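Local coordinates for Ketoacyl_synth_N domain-containing protein (Photorhabdus luminescens subsp. laumondii, PDB 6SMO), which is probably a ketosynthase-like subunit of the thiolase clan, related to 3-oxoacyl-[acyl-carrier-protein] synthases, and binds a polyketide-like pentaoxo-dodecanal chain in this structure, at residues E171-G176 with L227-H232. Numbering follows the deposited sequence.
Sequences EAISNG and LEERQH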
ATOM      1  N   GLU C 171       1.640  17.418  -4.061  1.00 37.66           N
ATOM      2  CA  GLU C 171       1.943  17.294  -5.515  1.00 38.38           C
ATOM      3  C   GLU C 171       0.666  16.936  -6.287  1.00 38.67           C
ATOM      4  O   GLU C 171       0.501  17.446  -7.413  1.00 39.20           O
ATOM      5  CB  GLU C 171       3.039  16.255  -5.768  1.00 38.61           C
ATOM      6  CG  GLU C 171       4.404  16.868  -6.028  1.00 39.34           C
ATOM      7  CD  GLU C 171       4.506  17.639  -7.334  1.00 39.84           C
ATOM      8  OE1 GLU C 171       5.112  18.730  -7.331  1.00 40.11           O
ATOM      9  OE2 GLU C 171       3.978  17.145  -8.354  1.00 39.86           O
ATOM     10  N   ALA C 172      -0.192  16.089  -5.710  1.00 38.81           N
ATOM     11  CA  ALA C 172      -1.496  15.686  -6.288  1.00 39.32           C
ATOM     12  C   ALA C 172      -2.410  16.914  -6.407  1.00 40.20           C
ATOM     13  O   ALA C 172      -3.108  17.027  -7.434  1.00 40.91           O
ATOM     14  CB  ALA C 172      -2.125  14.599  -5.451  1.00 38.93           C
ATOM     15  N   ILE C 173      -2.394  17.798  -5.401  1.00 40.47           N
ATOM     16  CA  ILE C 173      -3.155  19.085  -5.395  1.00 41.05           C
ATOM     17  C   ILE C 173      -2.500  20.049  -6.393  1.00 42.05           C
ATOM     18  O   ILE C 173      -3.248  20.755  -7.099  1.00 43.32           O
ATOM     19  CB  ILE C 173      -3.236  19.693  -3.976  1.00 40.97           C
ATOM     20  CG1 ILE C 173      -3.979  18.775  -3.002  1.00 40.67           C
ATOM     21  CG2 ILE C 173      -3.864  21.080  -4.016  1.00 41.21           C
ATOM     22  CD1 ILE C 173      -3.733  19.095  -1.545  1.00 40.64           C
ATOM     23  N   SER C 174      -1.163  20.077  -6.442  1.00 42.32           N
ATOM     24  CA  SER C 174      -0.355  20.933  -7.353  1.00 43.02           C
ATOM     25  C   SER C 174      -0.706  20.626  -8.815  1.00 43.63           C
ATOM     26  O   SER C 174      -0.945  21.584  -9.577  1.00 44.22           O
ATOM     27  CB  SER C 174       1.122  20.761  -7.100  1.00 43.15           C
ATOM     28  OG  SER C 174       1.444  21.061  -5.751  1.00 43.50           O
ATOM     29  N   ASN C 175      -0.743  19.339  -9.179  1.00 43.64           N
ATOM     30  CA  ASN C 175      -0.990  18.852 -10.565  1.00 43.72           C
ATOM     31  C   ASN C 175      -2.494  18.865 -10.874  1.00 42.82           C
ATOM     32  O   ASN C 175      -2.846  18.721 -12.062  1.00 43.22           O
ATOM     33  CB  ASN C 175      -0.392  17.460 -10.785  1.00 44.57           C
ATOM     34  CG  ASN C 175       1.120  17.448 -10.689  1.00 45.30           C
ATOM     35  OD1 ASN C 175       1.788  18.335 -11.217  1.00 46.78           O
ATOM     36  ND2 ASN C 175       1.670  16.443 -10.025  1.00 45.82           N
ATOM     37  N   GLY C 176      -3.343  19.017  -9.851  1.00 41.43           N
ATOM     38  CA  GLY C 176      -4.803  19.190  -9.995  1.00 41.03           C
ATOM     39  C   GLY C 176      -5.538  17.861 -10.053  1.00 40.46           C
ATOM     40  O   GLY C 176      -6.520  17.768 -10.815  1.00 40.82           O
ATOM     41  N   LEU C 227      -4.693  19.157   3.967  1.00 36.46           N
ATOM     42  CA  LEU C 227      -4.128  19.925   2.825  1.00 36.77           C
ATOM     43  C   LEU C 227      -5.242  20.155   1.799  1.00 37.59           C
ATOM     44  O   LEU C 227      -5.999  19.200   1.532  1.00 37.24           O
ATOM     45  CB  LEU C 227      -2.958  19.149   2.207  1.00 36.54           C
ATOM     46  CG  LEU C 227      -1.567  19.531   2.712  1.00 36.58           C
ATOM     47  CD1 LEU C 227      -1.488  19.466   4.230  1.00 36.74           C
ATOM     48  CD2 LEU C 227      -0.505  18.641   2.082  1.00 36.45           C
ATOM     49  N   GLU C 228      -5.348  21.373   1.260  1.00 38.39           N
ATOM     50  CA  GLU C 228      -6.290  21.696   0.154  1.00 39.33           C
ATOM     51  C   GLU C 228      -5.764  22.878  -0.668  1.00 39.48           C
ATOM     52  O   GLU C 228      -4.926  23.645  -0.154  1.00 38.42           O
ATOM     53  CB  GLU C 228      -7.697  21.966   0.691  1.00 40.16           C
ATOM     54  CG  GLU C 228      -7.772  23.064   1.736  1.00 40.78           C
ATOM     55  CD  GLU C 228      -9.193  23.410   2.148  1.00 41.52           C
ATOM     56  OE1 GLU C 228      -9.917  24.007   1.325  1.00 41.74           O
ATOM     57  OE2 GLU C 228      -9.580  23.066   3.282  1.00 42.02           O
ATOM     58  N   GLU C 229      -6.260  22.998  -1.903  1.00 40.48           N
ATOM     59  CA  GLU C 229      -5.868  24.031  -2.900  1.00 41.71           C
ATOM     60  C   GLU C 229      -6.224  25.417  -2.348  1.00 42.49           C
ATOM     61  O   GLU C 229      -7.284  25.541  -1.701  1.00 42.65           O
ATOM     62  CB  GLU C 229      -6.556  23.736  -4.236  1.00 42.35           C
ATOM     63  CG  GLU C 229      -5.962  24.483  -5.416  1.00 43.26           C
ATOM     64  CD  GLU C 229      -6.675  25.773  -5.785  1.00 44.56           C
ATOM     65  OE1 GLU C 229      -5.987  26.802  -5.947  1.00 45.13           O
ATOM     66  OE2 GLU C 229      -7.916  25.743  -5.916  1.00 44.90           O
ATOM     67  N   ARG C 230      -5.361  26.409  -2.592  1.00 43.13           N
ATOM     68  CA  ARG C 230      -5.406  27.754  -1.954  1.00 44.31           C
ATOM     69  C   ARG C 230      -6.707  28.473  -2.333  1.00 45.48           C
ATOM     70  O   ARG C 230      -7.350  29.033  -1.422  1.00 46.31           O
ATOM     71  CB  ARG C 230      -4.186  28.585  -2.363  1.00 44.49           C
ATOM     72  CG  ARG C 230      -4.046  29.899  -1.608  1.00 44.88           C
ATOM     73  CD  ARG C 230      -2.698  30.554  -1.835  1.00 44.80           C
ATOM     74  NE  ARG C 230      -2.618  31.878  -1.231  1.00 45.38           N
ATOM     75  CZ  ARG C 230      -3.112  32.997  -1.761  1.00 45.55           C
ATOM     76  NH1 ARG C 230      -2.976  34.143  -1.116  1.00 46.12           N
ATOM     77  NH2 ARG C 230      -3.740  32.975  -2.926  1.00 45.44           N
ATOM     78  N   GLN C 231      -7.071  28.467  -3.619  1.00 46.78           N
ATOM     79  CA  GLN C 231      -8.283  29.154  -4.147  1.00 47.87           C
ATOM     80  C   GLN C 231      -9.540  28.486  -3.572  1.00 47.82           C
ATOM     81  O   GLN C 231     -10.494  29.222  -3.258  1.00 48.04           O
ATOM     82  CB  GLN C 231      -8.291  29.152  -5.678  1.00 48.99           C
ATOM     83  CG  GLN C 231      -7.149  29.948  -6.299  1.00 49.62           C
ATOM     84  CD  GLN C 231      -7.187  31.413  -5.935  1.00 49.73           C
ATOM     85  OE1 GLN C 231      -6.222  31.966  -5.412  1.00 50.54           O
ATOM     86  NE2 GLN C 231      -8.313  32.054  -6.203  1.00 50.14           N
ATOM     87  N   HIS C 232      -9.534  27.156  -3.430  1.00 47.88           N
ATOM     88  CA  HIS C 232     -10.641  26.359  -2.833  1.00 48.24           C
ATOM     89  C   HIS C 232     -10.833  26.747  -1.360  1.00 48.12           C
ATOM     90  O   HIS C 232     -11.996  26.787  -0.913  1.00 48.28           O
ATOM     91  CB  HIS C 232     -10.380  24.853  -2.988  1.00 47.98           C
ATOM     92  CG  HIS C 232     -11.498  23.995  -2.498  1.00 48.55           C
ATOM     93  ND1 HIS C 232     -11.600  23.594  -1.179  1.00 48.19           N
ATOM     94  CD2 HIS C 232     -12.562  23.461  -3.139  1.00 48.54           C
ATOM     95  CE1 HIS C 232     -12.677  22.849  -1.029  1.00 48.07           C
ATOM     96  NE2 HIS C 232     -13.285  22.752  -2.218  1.00 48.30           N
TER
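Leu227, near the end of strand 218-229, meets Ile173 of helix 161-175 methyl to methylene: Ile173 CD1 lies 3.8 Å from Leu227 CB. The same methyl also lies over the peptide that follows, against Leu227 C and O, so backbone as well as side chain forms the contact surface. Leu227 additionally packs on Ile166 and Ala170 of that helix, which extends the apolar seam toward earlier turns.

At Glu228 the side chain points away from the helix, and the contact is made by its backbone, with Glu228 N 4.0 Å from Ile173 CD1. Its carboxylate works on the far side of the strand: His232 ND1 donates to Glu228 OE1 over 3.0 Å at 166°, with the oxygen in the imidazole plane, while OE2 is held by Thr8 and Arg236.

Glu229 receives the second branch of Ile173. CG2 sits anti to the backbone N, with CG1 beside that N (chi1 -62°), and the two branches thereby reach different residues of the strand; Ile173 CG2 is 3.7 Å from Glu229 N and 3.8 Å from Glu229 CB. Glu229 CG, also anti to its own N, carries the carboxylate away from Ile173 to N-cap helix 230-235. Gln231 N reaches Glu229 OE1 at 3.1 Å and His232 N reaches Glu229 OE2 at 3.3 Å, both from well above the carboxylate plane.

The short axes of helix and strand run nearly parallel, 8° apart at 8.4 Å, as expected for a helix covering a sheet in the layered thiolase fold. The contact is van der Waals only, one isoleucine against side-chain carbons and strand backbone, whereas both glutamates direct their charge elsewhere. The Glu229 cap and the His232 bond tie the strand's end to the following helix, Thr8 links Glu228 to neighbouring strand 5-13, and these bonds probably stabilise the ionised carboxylates.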